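Local coordinates for phosphotriesterase homology protein (Escherichia coli, PDB 1BF6) that catalyses the zinc-dependent hydrolysis of phosphorylated glyceryl acetates, and also cleaves aromatic acetates and propionates, at residues Y32-Q37 and K250-Y255; H13-L18 and A62-D67; Y216-R221 and T262-Q267; H248-A251 and Y257-L260. One frame throughout, in Å; residues are numbered along the deposited sequence.

Interaction 1 of 4, residues Y32-Q37 and K250-Y255; sequences YAFICQ and KANGGY
Phe34 presents one face of its ring to the methyl group of Ala251, and this CH-pi contact carries most of the interface. Ala251 CB stands 3.4 Å from the centroid of the Phe34 ring and only 3° off the ring normal. It is therefore almost equidistant from all six ring carbons, the closest approach being 3.6 Å from Ala251 CB to Phe34 CE1. The Phe34 side chain leaves its helix with CG anti to the carbonyl carbon (chi1 -66°), which holds the ring out toward the loop.

The contact belongs to the periphery of the TIM-barrel fold of the phosphotriesterase family: helix 32-44 meets the long loop that leads from strand 237-239 to helix 259-270. On the loop side the backbone makes a short 3-10 turn, closed by Gly253 N bonding to Lys250 O at 2.9 Å, and Ala251 sits on that turn.

The polar part is slight. Asn252 OD1 approaches Phe34 CE2 obliquely at 3.8 Å, and the amide and ring planes are turned 76° apart. The amide nitrogen, ND2, bonds instead to the carbonyl oxygen of Arg246 and to OE1 of Gln31, which fixes the nitrogen end of the amide.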
loop_
_atom_site.group_PDB
_atom_site.type_symbol
_atom_site.label_atom_id
_atom_site.label_comp_id
_atom_site.label_asym_id
_atom_site.label_seq_id
_atom_site.Cartn_x
_atom_site.Cartn_y
_atom_site.Cartn_z
ATOM N N TYR A 32 -8.975 -17.958 -3.291
ATOM C CA TYR A 32 -10.213 -17.374 -2.827
ATOM C C TYR A 32 -10.709 -17.724 -1.429
ATOM O O TYR A 32 -10.906 -16.826 -0.608
ATOM C CB TYR A 32 -11.317 -17.632 -3.844
ATOM C CG TYR A 32 -12.581 -16.869 -3.544
ATOM C CD1 TYR A 32 -12.602 -15.472 -3.591
ATOM C CD2 TYR A 32 -13.755 -17.539 -3.208
ATOM C CE1 TYR A 32 -13.765 -14.766 -3.311
ATOM C CE2 TYR A 32 -14.921 -16.848 -2.930
ATOM C CZ TYR A 32 -14.922 -15.460 -2.984
ATOM O OH TYR A 32 -16.088 -14.782 -2.732
ATOM N N ALA A 33 -10.974 -19.006 -1.181
ATOM C CA ALA A 33 -11.471 -19.439 0.126
ATOM C C ALA A 33 -10.562 -18.968 1.259
ATOM O O ALA A 33 -11.035 -18.380 2.234
ATOM C CB ALA A 33 -11.642 -20.960 0.158
ATOM N N PHE A 34 -9.260 -19.184 1.106
ATOM C CA PHE A 34 -8.291 -18.774 2.116
ATOM C C PHE A 34 -8.296 -17.267 2.339
ATOM O O PHE A 34 -8.229 -16.810 3.481
ATOM C CB PHE A 34 -6.879 -19.195 1.723
ATOM C CG PHE A 34 -6.672 -20.677 1.681
ATOM C CD1 PHE A 34 -7.598 -21.544 2.241
ATOM C CD2 PHE A 34 -5.528 -21.202 1.091
ATOM C CE1 PHE A 34 -7.387 -22.910 2.215
ATOM C CE2 PHE A 34 -5.306 -22.570 1.059
ATOM C CZ PHE A 34 -6.238 -23.423 1.623
ATOM N N ILE A 35 -8.339 -16.495 1.252
ATOM C CA ILE A 35 -8.336 -15.037 1.367
ATOM C C ILE A 35 -9.609 -14.542 2.051
ATOM O O ILE A 35 -9.537 -13.659 2.898
ATOM C CB ILE A 35 -8.029 -14.324 -0.003
ATOM C CG1 ILE A 35 -6.518 -13.955 -0.013
ATOM C CG2 ILE A 35 -8.859 -13.047 -0.151
ATOM C CD1 ILE A 35 -5.826 -13.809 1.369
ATOM N N CYS A 36 -10.753 -15.144 1.731
ATOM C CA CYS A 36 -12.016 -14.788 2.379
ATOM C C CYS A 36 -11.949 -15.093 3.886
ATOM O O CYS A 36 -12.433 -14.313 4.703
ATOM C CB CYS A 36 -13.183 -15.561 1.769
ATOM S SG CYS A 36 -13.742 -14.944 0.171
ATOM N N GLN A 37 -11.348 -16.226 4.254
ATOM C CA GLN A 37 -11.226 -16.597 5.667
ATOM C C GLN A 37 -10.351 -15.580 6.402
ATOM O O GLN A 37 -10.664 -15.187 7.534
ATOM C CB GLN A 37 -10.649 -18.014 5.808
ATOM C CG GLN A 37 -11.630 -19.124 5.400
ATOM C CD GLN A 37 -10.941 -20.423 4.950
ATOM O OE1 GLN A 37 -9.816 -20.742 5.364
ATOM N NE2 GLN A 37 -11.621 -21.173 4.087
ATOM N N LYS A 250 -2.287 -18.145 6.480
ATOM C CA LYS A 250 -2.292 -19.083 7.607
ATOM C C LYS A 250 -2.553 -20.532 7.179
ATOM O O LYS A 250 -1.908 -21.447 7.689
ATOM C CB LYS A 250 -3.290 -18.633 8.693
ATOM C CG LYS A 250 -2.911 -17.289 9.335
ATOM C CD LYS A 250 -3.602 -17.027 10.668
ATOM C CE LYS A 250 -5.095 -16.842 10.528
ATOM N NZ LYS A 250 -5.436 -15.554 9.864
ATOM N N ALA A 251 -3.472 -20.733 6.235
ATOM C CA ALA A 251 -3.801 -22.069 5.732
ATOM C C ALA A 251 -2.589 -22.778 5.109
ATOM O O ALA A 251 -2.583 -24.002 4.990
ATOM C CB ALA A 251 -4.941 -21.994 4.721
ATOM N N ASN A 252 -1.587 -22.000 4.697
ATOM C CA ASN A 252 -0.361 -22.535 4.103
ATOM C C ASN A 252 0.825 -22.487 5.064
ATOM O O ASN A 252 1.974 -22.539 4.642
ATOM C CB ASN A 252 -0.021 -21.781 2.812
ATOM C CG ASN A 252 -1.050 -21.994 1.740
ATOM O OD1 ASN A 252 -1.544 -23.103 1.560
ATOM N ND2 ASN A 252 -1.407 -20.926 1.034
ATOM N N GLY A 253 0.538 -22.375 6.360
ATOM C CA GLY A 253 1.592 -22.325 7.364
ATOM C C GLY A 253 2.208 -20.960 7.573
ATOM O O GLY A 253 3.284 -20.846 8.153
ATOM N N GLY A 254 1.536 -19.924 7.076
ATOM C CA GLY A 254 2.037 -18.569 7.221
ATOM C C GLY A 254 1.472 -17.830 8.431
ATOM O O GLY A 254 0.830 -18.420 9.303
ATOM N N TYR A 255 1.669 -16.516 8.445
ATOM C CA TYR A 255 1.223 -15.670 9.545
ATOM C C TYR A 255 -0.106 -14.945 9.338
ATOM O O TYR A 255 -0.748 -14.548 10.312
ATOM C CB TYR A 255 2.330 -14.679 9.917
ATOM C CG TYR A 255 2.937 -13.958 8.732
ATOM C CD1 TYR A 255 3.992 -14.525 8.003
ATOM C CD2 TYR A 255 2.463 -12.706 8.335
ATOM C CE1 TYR A 255 4.561 -13.859 6.903
ATOM C CE2 TYR A 255 3.027 -12.034 7.235
ATOM C CZ TYR A 255 4.067 -12.617 6.527
ATOM O OH TYR A 255 4.596 -11.967 5.431
#

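Interaction 2 of 4, residues H13-L18 and A62-D67; sequences HLHIDL and AQFMLD. With ZN (zinc ion), chain C.
The Phe64 ring receives the imidazole of His15 on one face: CD2 of His15 lies 3.5 Å above the plane, displaced toward the rim near CD2 of Phe64. Seen from the histidine, the phenylalanine stands at the ring edge, close to the imidazole plane. The two planes meet at 65° with centroids 4.9 Å apart, which defines an edge-to-face, T-shaped pair. The same face of Phe64 also takes the methylene of His15, whose CB is 4.0 Å from the ring centroid and 26° off the normal, a CH-pi contact. Both side chains have CG anti to the backbone nitrogen (chi1 -173° in Phe64), and this brings them together from the two backbones. The carbonyl oxygen of Leu14 reaches Phe64 CE1 obliquely at 3.4 Å. An alanine in place of Phe64 would probably leave the His15 imidazole without the aromatic face it leans on and open a gap beside Leu14.

His13, just before these residues, turns away from the helix and binds the zinc ion through NE2 at 2.2 Å; His11, Glu124 and Asp242 supply the other protein ligands. Its ND1 bonds to Thr54 OG1, a second-shell partner that fixes the turn of the ring.

The contact thus joins the loop following barrel strand 7-12 to helix 62-72. Tyr32 and Ile35 of helix 32-44 also pack on Phe64, while Leu14 and Met65 both rest on Val76 of strand 75-80.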
loop_
_atom_site.group_PDB
_atom_site.type_symbol
_atom_site.label_atom_id
_atom_site.label_comp_id
_atom_site.label_asym_id
_atom_site.label_seq_id
_atom_site.Cartn_x
_atom_site.Cartn_y
_atom_site.Cartn_z
ATOM N N HIS A 13 -2.371 -6.989 -0.659
ATOM C CA HIS A 13 -2.702 -7.610 -1.924
ATOM C C HIS A 13 -3.655 -8.732 -1.598
ATOM O O HIS A 13 -3.378 -9.514 -0.692
ATOM C CB HIS A 13 -1.463 -8.189 -2.600
ATOM C CG HIS A 13 -0.477 -7.151 -3.006
ATOM N ND1 HIS A 13 -0.592 -6.390 -4.149
ATOM C CD2 HIS A 13 0.608 -6.677 -2.351
ATOM C CE1 HIS A 13 0.391 -5.495 -4.146
ATOM N NE2 HIS A 13 1.141 -5.636 -3.075
ATOM N N LEU A 14 -4.810 -8.745 -2.258
ATOM C CA LEU A 14 -5.805 -9.803 -2.084
ATOM C C LEU A 14 -5.721 -10.737 -3.289
ATOM O O LEU A 14 -5.974 -11.941 -3.185
ATOM C CB LEU A 14 -7.206 -9.216 -1.954
ATOM C CG LEU A 14 -7.340 -8.306 -0.731
ATOM C CD1 LEU A 14 -8.785 -7.874 -0.593
ATOM C CD2 LEU A 14 -6.880 -9.052 0.513
ATOM N N HIS A 15 -5.418 -10.155 -4.449
ATOM C CA HIS A 15 -5.253 -10.929 -5.658
ATOM C C HIS A 15 -4.153 -10.297 -6.487
ATOM O O HIS A 15 -4.333 -9.237 -7.092
ATOM C CB HIS A 15 -6.535 -11.040 -6.479
ATOM C CG HIS A 15 -6.372 -11.878 -7.710
ATOM N ND1 HIS A 15 -5.534 -11.521 -8.744
ATOM C CD2 HIS A 15 -6.910 -13.072 -8.058
ATOM C CE1 HIS A 15 -5.562 -12.459 -9.677
ATOM N NE2 HIS A 15 -6.390 -13.410 -9.284
ATOM N N ILE A 16 -2.998 -10.945 -6.459
ATOM C CA ILE A 16 -1.838 -10.493 -7.198
ATOM C C ILE A 16 -1.225 -11.714 -7.854
ATOM O O ILE A 16 -1.308 -12.824 -7.316
ATOM C CB ILE A 16 -0.802 -9.787 -6.281
ATOM C CG1 ILE A 16 0.404 -9.333 -7.100
ATOM C CG2 ILE A 16 -0.379 -10.697 -5.121
ATOM C CD1 ILE A 16 1.382 -8.466 -6.343
ATOM N N ASP A 17 -0.674 -11.519 -9.048
ATOM C CA ASP A 17 -0.048 -12.610 -9.780
ATOM C C ASP A 17 1.225 -12.158 -10.481
ATOM O O ASP A 17 1.174 -11.629 -11.593
ATOM C CB ASP A 17 -1.027 -13.216 -10.799
ATOM C CG ASP A 17 -0.499 -14.508 -11.443
ATOM O OD1 ASP A 17 0.644 -14.915 -11.154
ATOM O OD2 ASP A 17 -1.238 -15.126 -12.238
ATOM N N LEU A 18 2.357 -12.351 -9.806
ATOM C CA LEU A 18 3.669 -12.024 -10.353
ATOM C C LEU A 18 4.398 -13.346 -10.641
ATOM O O LEU A 18 5.631 -13.378 -10.754
ATOM C CB LEU A 18 4.491 -11.200 -9.358
ATOM C CG LEU A 18 3.965 -9.824 -8.945
ATOM C CD1 LEU A 18 5.057 -9.084 -8.197
ATOM C CD2 LEU A 18 3.532 -9.035 -10.174
ATOM N N ALA A 62 -10.385 -7.400 -10.430
ATOM C CA ALA A 62 -11.497 -6.663 -9.845
ATOM C C ALA A 62 -12.652 -7.558 -9.394
ATOM O O ALA A 62 -13.204 -7.356 -8.316
ATOM C CB ALA A 62 -12.005 -5.595 -10.834
ATOM N N GLN A 63 -12.997 -8.562 -10.195
ATOM C CA GLN A 63 -14.101 -9.447 -9.847
ATOM C C GLN A 63 -13.832 -10.202 -8.545
ATOM O O GLN A 63 -14.711 -10.314 -7.687
ATOM C CB GLN A 63 -14.397 -10.427 -10.980
ATOM C CG GLN A 63 -15.712 -11.134 -10.805
ATOM C CD GLN A 63 -16.874 -10.167 -10.701
ATOM O OE1 GLN A 63 -17.131 -9.393 -11.624
ATOM N NE2 GLN A 63 -17.570 -10.190 -9.573
ATOM N N PHE A 64 -12.594 -10.662 -8.395
ATOM C CA PHE A 64 -12.149 -11.393 -7.211
ATOM C C PHE A 64 -12.332 -10.518 -5.981
ATOM O O PHE A 64 -12.769 -10.996 -4.929
ATOM C CB PHE A 64 -10.670 -11.738 -7.378
ATOM C CG PHE A 64 -10.116 -12.634 -6.305
ATOM C CD1 PHE A 64 -9.703 -12.113 -5.082
ATOM C CD2 PHE A 64 -9.939 -13.995 -6.549
ATOM C CE1 PHE A 64 -9.116 -12.936 -4.120
ATOM C CE2 PHE A 64 -9.354 -14.824 -5.599
ATOM C CZ PHE A 64 -8.944 -14.295 -4.390
ATOM N N MET A 65 -11.977 -9.237 -6.114
ATOM C CA MET A 65 -12.109 -8.285 -5.011
ATOM C C MET A 65 -13.581 -7.994 -4.708
ATOM O O MET A 65 -13.966 -7.882 -3.540
ATOM C CB MET A 65 -11.330 -6.998 -5.306
ATOM C CG MET A 65 -9.821 -7.225 -5.466
ATOM S SD MET A 65 -8.816 -5.735 -5.554
ATOM C CE MET A 65 -9.128 -5.213 -7.261
ATOM N N LEU A 66 -14.402 -7.892 -5.756
ATOM C CA LEU A 66 -15.836 -7.645 -5.594
ATOM C C LEU A 66 -16.460 -8.825 -4.853
ATOM O O LEU A 66 -17.341 -8.647 -3.999
ATOM C CB LEU A 66 -16.527 -7.512 -6.959
ATOM C CG LEU A 66 -16.371 -6.197 -7.734
ATOM C CD1 LEU A 66 -16.964 -6.364 -9.131
ATOM C CD2 LEU A 66 -17.061 -5.058 -6.975
ATOM N N ASP A 67 -16.007 -10.028 -5.209
ATOM C CA ASP A 67 -16.500 -11.259 -4.604
ATOM C C ASP A 67 -16.101 -11.362 -3.137
ATOM O O ASP A 67 -16.924 -11.746 -2.306
ATOM C CB ASP A 67 -16.000 -12.486 -5.374
ATOM C CG ASP A 67 -16.622 -12.612 -6.758
ATOM O OD1 ASP A 67 -17.602 -11.900 -7.063
ATOM O OD2 ASP A 67 -16.120 -13.430 -7.549
HETATM ZN ZN ZN C . 2.736 -4.421 -2.261
#

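Interaction 3 of 4, residues Y216-R221 and T262-Q267; sequences YPDEKR and TTFIPQ
Two outer helices of the TIM barrel, 218-230 and 259-270, meet here near the start of the first, where Asp218 and Arg221 face Phe264. Pro217 takes the N-cap position, and its carbonyl oxygen accepts from both Lys220 N and Arg221 N in the opening turn.

The Phe264 ring reaches across with CG anti to its own backbone nitrogen (chi1 -170°). It meets the Asp218 side chain, whose CG is 3.7 Å from Phe264 CD1, at an oblique angle, with carboxylate and ring planes 67° apart. Asp218 CB lies at the ring edge, in the ring plane, and touches Phe264 CE1 at 3.8 Å. One turn further on, Arg221 CB approaches Phe264 CZ at 4.1 Å, while Ile222 and Leu225 of the same helix add apolar contacts to the ring.

Arg221 then runs extended from CG to NE, carrying its guanidinium away from the phenylalanine. NH1 forms a salt bridge to Asp218 OD1 at 2.9 Å, although as a hydrogen bond this is weak (120°), and a second weak bond goes to Tyr216 O. NE pairs with Asp187 OD2, and NH2 bonds to Thr209 OG1. The arginine thereby ties the helix start to neighbouring loops, with its side chain about 12 Å from a zinc ion.

Asp218 is gripped through both oxygens: OD1 also accepts from Gly211 N, and a water donates to Asp218 OD2 at 2.5 Å while accepting from Gln267 NE2 at 2.8 Å.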
loop_
_atom_site.group_PDB
_atom_site.type_symbol
_atom_site.label_atom_id
_atom_site.label_comp_id
_atom_site.label_asym_id
_atom_site.label_seq_id
_atom_site.Cartn_x
_atom_site.Cartn_y
_atom_site.Cartn_z
ATOM N N TYR A 216 13.985 -7.231 7.728
ATOM C CA TYR A 216 14.224 -6.276 8.807
ATOM C C TYR A 216 13.377 -6.749 9.995
ATOM O O TYR A 216 12.238 -7.175 9.810
ATOM C CB TYR A 216 13.758 -4.897 8.324
ATOM C CG TYR A 216 14.130 -3.726 9.194
ATOM C CD1 TYR A 216 15.459 -3.346 9.360
ATOM C CD2 TYR A 216 13.143 -2.968 9.819
ATOM C CE1 TYR A 216 15.791 -2.230 10.133
ATOM C CE2 TYR A 216 13.462 -1.860 10.579
ATOM C CZ TYR A 216 14.776 -1.495 10.733
ATOM O OH TYR A 216 15.076 -0.382 11.479
ATOM N N PRO A 217 13.918 -6.677 11.223
ATOM C CA PRO A 217 13.148 -7.129 12.391
ATOM C C PRO A 217 12.041 -6.212 12.933
ATOM O O PRO A 217 12.213 -4.993 13.024
ATOM C CB PRO A 217 14.237 -7.393 13.429
ATOM C CG PRO A 217 15.269 -6.363 13.111
ATOM C CD PRO A 217 15.303 -6.322 11.597
ATOM N N ASP A 218 10.913 -6.818 13.300
ATOM C CA ASP A 218 9.768 -6.095 13.875
ATOM C C ASP A 218 10.188 -5.283 15.105
ATOM O O ASP A 218 9.608 -4.228 15.386
ATOM C CB ASP A 218 8.634 -7.053 14.275
ATOM C CG ASP A 218 7.725 -7.431 13.115
ATOM O OD1 ASP A 218 7.747 -6.766 12.049
ATOM O OD2 ASP A 218 6.961 -8.407 13.271
ATOM N N GLU A 219 11.170 -5.792 15.849
ATOM C CA GLU A 219 11.672 -5.100 17.034
ATOM C C GLU A 219 12.209 -3.718 16.651
ATOM O O GLU A 219 12.060 -2.746 17.399
ATOM C CB GLU A 219 12.784 -5.917 17.703
ATOM C CG GLU A 219 13.392 -5.229 18.922
ATOM C CD GLU A 219 14.539 -6.016 19.558
ATOM O OE1 GLU A 219 14.922 -7.080 19.012
ATOM O OE2 GLU A 219 15.062 -5.563 20.608
ATOM N N LYS A 220 12.843 -3.639 15.483
ATOM C CA LYS A 220 13.384 -2.377 14.999
ATOM C C LYS A 220 12.293 -1.480 14.415
ATOM O O LYS A 220 12.408 -0.262 14.474
ATOM C CB LYS A 220 14.519 -2.617 14.015
ATOM C CG LYS A 220 15.747 -3.194 14.683
ATOM C CD LYS A 220 16.938 -3.245 13.752
ATOM C CE LYS A 220 18.164 -3.742 14.513
ATOM N NZ LYS A 220 19.413 -3.649 13.707
ATOM N N ARG A 221 11.237 -2.085 13.873
ATOM C CA ARG A 221 10.098 -1.323 13.354
ATOM C C ARG A 221 9.449 -0.656 14.583
ATOM O O ARG A 221 9.108 0.532 14.560
ATOM C CB ARG A 221 9.067 -2.242 12.668
ATOM C CG ARG A 221 9.538 -2.904 11.363
ATOM C CD ARG A 221 8.398 -3.650 10.682
ATOM N NE ARG A 221 8.816 -4.141 9.368
ATOM C CZ ARG A 221 9.496 -5.268 9.152
ATOM N NH1 ARG A 221 9.830 -6.069 10.161
ATOM N NH2 ARG A 221 9.947 -5.538 7.931
ATOM N N THR A 262 -2.962 -9.732 16.002
ATOM C CA THR A 262 -2.770 -10.831 16.950
ATOM C C THR A 262 -1.367 -10.833 17.538
ATOM O O THR A 262 -1.165 -11.287 18.669
ATOM C CB THR A 262 -3.012 -12.213 16.297
ATOM O OG1 THR A 262 -2.019 -12.447 15.288
ATOM C CG2 THR A 262 -4.403 -12.292 15.685
ATOM N N THR A 263 -0.409 -10.258 16.810
ATOM C CA THR A 263 0.973 -10.257 17.261
ATOM C C THR A 263 1.726 -8.931 17.314
ATOM O O THR A 263 2.271 -8.583 18.355
ATOM C CB THR A 263 1.808 -11.273 16.422
ATOM O OG1 THR A 263 1.155 -12.546 16.425
ATOM C CG2 THR A 263 3.210 -11.408 16.954
ATOM N N PHE A 264 1.774 -8.189 16.203
ATOM C CA PHE A 264 2.534 -6.945 16.180
ATOM C C PHE A 264 2.010 -5.836 17.097
ATOM O O PHE A 264 2.777 -5.278 17.876
ATOM C CB PHE A 264 2.681 -6.409 14.752
ATOM C CG PHE A 264 3.648 -5.256 14.645
ATOM C CD1 PHE A 264 5.019 -5.480 14.636
ATOM C CD2 PHE A 264 3.186 -3.936 14.577
ATOM C CE1 PHE A 264 5.922 -4.414 14.563
ATOM C CE2 PHE A 264 4.084 -2.874 14.503
ATOM C CZ PHE A 264 5.449 -3.113 14.497
ATOM N N ILE A 265 0.727 -5.498 16.976
ATOM C CA ILE A 265 0.141 -4.448 17.820
ATOM C C ILE A 265 0.244 -4.821 19.314
ATOM O O ILE A 265 0.527 -3.958 20.145
ATOM C CB ILE A 265 -1.302 -4.072 17.372
ATOM C CG1 ILE A 265 -1.248 -3.400 15.986
ATOM C CG2 ILE A 265 -1.968 -3.128 18.389
ATOM C CD1 ILE A 265 -0.345 -2.164 15.928
ATOM N N PRO A 266 -0.003 -6.102 19.677
ATOM C CA PRO A 266 0.130 -6.449 21.104
ATOM C C PRO A 266 1.559 -6.166 21.600
ATOM O O PRO A 266 1.738 -5.635 22.688
ATOM C CB PRO A 266 -0.207 -7.931 21.121
ATOM C CG PRO A 266 -1.318 -8.004 20.135
ATOM C CD PRO A 266 -0.768 -7.145 18.972
ATOM N N GLN A 267 2.575 -6.441 20.776
ATOM C CA GLN A 267 3.969 -6.176 21.160
ATOM C C GLN A 267 4.220 -4.677 21.262
ATOM O O GLN A 267 4.980 -4.223 22.111
ATOM C CB GLN A 267 4.962 -6.812 20.169
ATOM C CG GLN A 267 4.927 -8.340 20.156
ATOM C CD GLN A 267 5.722 -8.968 19.003
ATOM O OE1 GLN A 267 6.110 -10.135 19.078
ATOM N NE2 GLN A 267 5.932 -8.213 17.928
HETATM O O HOH W 1 6.583 -9.524 15.522
#

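Interaction 4 of 4, residues H248-A251 and Y257-L260; sequences HLKA and YDYL
Lys250 and Asp258 form the polar half of this contact through a salt bridge of 3.0 Å from Lys250 NZ to Asp258 OD1. The ammonium meets that oxygen from above the carboxylate, 50° out of its plane, and the second oxygen, Asp258 OD2, is farther from Lys250 NZ at 3.5 Å. Bends at chi3 and chi4 (-67° and -71°) fold the lysine chain over so that NZ reaches the acid. The same nitrogen also bridges to Asp41 OD2 and Glu38 OE1 of helix 32-44, so three carboxylates share one ammonium. Glu38 OE1 in turn accepts from Tyr257 N. Replacing Lys250 with a methionine would probably leave Asp258, Asp41 and Glu38 as a cluster of like charges without their common counter-ion.

The apolar half lies alongside. Leu249 and Tyr257 run side by side in the same direction, and Leu249 CD2 touches Tyr257 CE1 at 3.9 Å. Beyond it the buried tyrosine hydroxyl bonds to the carbonyl oxygen of His13, one of the zinc ligands. Asp258 O, just before helix 259-270, accepts from Thr262 OG1 in its first turn.

Through Lys250 NZ and Tyr257 N, two points of the loop before helix 259-270 are tied to helix 32-44. With three acids converging on it, the lysine is likely to be held firmly in its charged form, and its positive charge would offset much of theirs.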
loop_
_atom_site.group_PDB
_atom_site.type_symbol
_atom_site.label_atom_id
_atom_site.label_comp_id
_atom_site.label_asym_id
_atom_site.label_seq_id
_atom_site.Cartn_x
_atom_site.Cartn_y
_atom_site.Cartn_z
ATOM N N HIS A 248 2.299 -16.831 2.821
ATOM C CA HIS A 248 2.040 -15.851 3.880
ATOM C C HIS A 248 0.691 -16.147 4.565
ATOM O O HIS A 248 0.448 -15.707 5.689
ATOM C CB HIS A 248 2.011 -14.419 3.310
ATOM C CG HIS A 248 3.332 -13.925 2.803
ATOM N ND1 HIS A 248 3.437 -12.922 1.860
ATOM C CD2 HIS A 248 4.602 -14.258 3.135
ATOM C CE1 HIS A 248 4.711 -12.654 1.639
ATOM N NE2 HIS A 248 5.439 -13.451 2.400
ATOM N N LEU A 249 -0.186 -16.860 3.865
ATOM C CA LEU A 249 -1.508 -17.212 4.367
ATOM C C LEU A 249 -1.423 -18.269 5.476
ATOM O O LEU A 249 -0.576 -19.153 5.432
ATOM C CB LEU A 249 -2.383 -17.722 3.222
ATOM C CG LEU A 249 -2.523 -16.787 2.001
ATOM C CD1 LEU A 249 -3.522 -17.395 1.018
ATOM C CD2 LEU A 249 -2.964 -15.393 2.431
ATOM N N LYS A 250 -2.287 -18.145 6.480
ATOM C CA LYS A 250 -2.292 -19.083 7.607
ATOM C C LYS A 250 -2.553 -20.532 7.179
ATOM O O LYS A 250 -1.908 -21.447 7.689
ATOM C CB LYS A 250 -3.290 -18.633 8.693
ATOM C CG LYS A 250 -2.911 -17.289 9.335
ATOM C CD LYS A 250 -3.602 -17.027 10.668
ATOM C CE LYS A 250 -5.095 -16.842 10.528
ATOM N NZ LYS A 250 -5.436 -15.554 9.864
ATOM N N ALA A 251 -3.472 -20.733 6.235
ATOM C CA ALA A 251 -3.801 -22.069 5.732
ATOM C C ALA A 251 -2.589 -22.778 5.109
ATOM O O ALA A 251 -2.583 -24.002 4.990
ATOM C CB ALA A 251 -4.941 -21.994 4.721
ATOM N N TYR A 257 -2.851 -11.967 7.413
ATOM C CA TYR A 257 -3.047 -10.518 7.512
ATOM C C TYR A 257 -3.257 -10.061 8.952
ATOM O O TYR A 257 -2.708 -9.036 9.367
ATOM C CB TYR A 257 -4.261 -10.070 6.695
ATOM C CG TYR A 257 -4.188 -10.386 5.222
ATOM C CD1 TYR A 257 -4.533 -11.645 4.750
ATOM C CD2 TYR A 257 -3.787 -9.414 4.297
ATOM C CE1 TYR A 257 -4.484 -11.942 3.409
ATOM C CE2 TYR A 257 -3.735 -9.698 2.937
ATOM C CZ TYR A 257 -4.087 -10.967 2.503
ATOM O OH TYR A 257 -4.042 -11.282 1.171
ATOM N N ASP A 258 -4.033 -10.829 9.717
ATOM C CA ASP A 258 -4.312 -10.466 11.110
ATOM C C ASP A 258 -3.141 -10.582 12.078
ATOM O O ASP A 258 -3.309 -10.360 13.270
ATOM C CB ASP A 258 -5.555 -11.189 11.644
ATOM C CG ASP A 258 -5.344 -12.693 11.860
ATOM O OD1 ASP A 258 -4.298 -13.261 11.471
ATOM O OD2 ASP A 258 -6.269 -13.309 12.422
ATOM N N TYR A 259 -1.965 -10.951 11.570
ATOM C CA TYR A 259 -0.759 -11.030 12.391
ATOM C C TYR A 259 -0.522 -9.638 12.977
ATOM O O TYR A 259 0.010 -9.493 14.074
ATOM C CB TYR A 259 0.442 -11.431 11.527
ATOM C CG TYR A 259 1.766 -11.425 12.234
ATOM C CD1 TYR A 259 2.560 -10.275 12.283
ATOM C CD2 TYR A 259 2.261 -12.589 12.817
ATOM C CE1 TYR A 259 3.819 -10.292 12.894
ATOM C CE2 TYR A 259 3.511 -12.617 13.421
ATOM C CZ TYR A 259 4.280 -11.472 13.456
ATOM O OH TYR A 259 5.511 -11.523 14.057
ATOM N N LEU A 260 -0.919 -8.614 12.224
ATOM C CA LEU A 260 -0.760 -7.234 12.664
ATOM C C LEU A 260 -1.465 -7.022 14.002
ATOM O O LEU A 260 -0.922 -6.380 14.899
ATOM C CB LEU A 260 -1.366 -6.280 11.620
ATOM C CG LEU A 260 -1.317 -4.779 11.921
ATOM C CD1 LEU A 260 0.115 -4.293 11.947
ATOM C CD2 LEU A 260 -2.114 -4.014 10.863
#

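Overall arrangement
Interactions 1, 2 and 4 form a continuous cluster around helix 32-44, whereas interaction 3 lies farther round the barrel. Interactions 1 and 4 share Lys250 and Ala251, with centres 7 Å apart, and Ile35 packs against both Leu249 and Tyr257. Interactions 1 and 2 also meet where Ile35 CG1 lies 3.8 Å from Leu14 O. Although the centres of interactions 2 and 4 are 17 Å apart, the hydrogen bond between His13 O and Tyr257 OH, 2.7 Å long, joins them, with the Tyr257 side chain about 10 Å from a zinc ion. Helix 259-270 links interaction 4 to interaction 3, their centres 14 Å apart. Interaction 2 supplies a zinc ligand itself; interactions 2 and 3 do not touch.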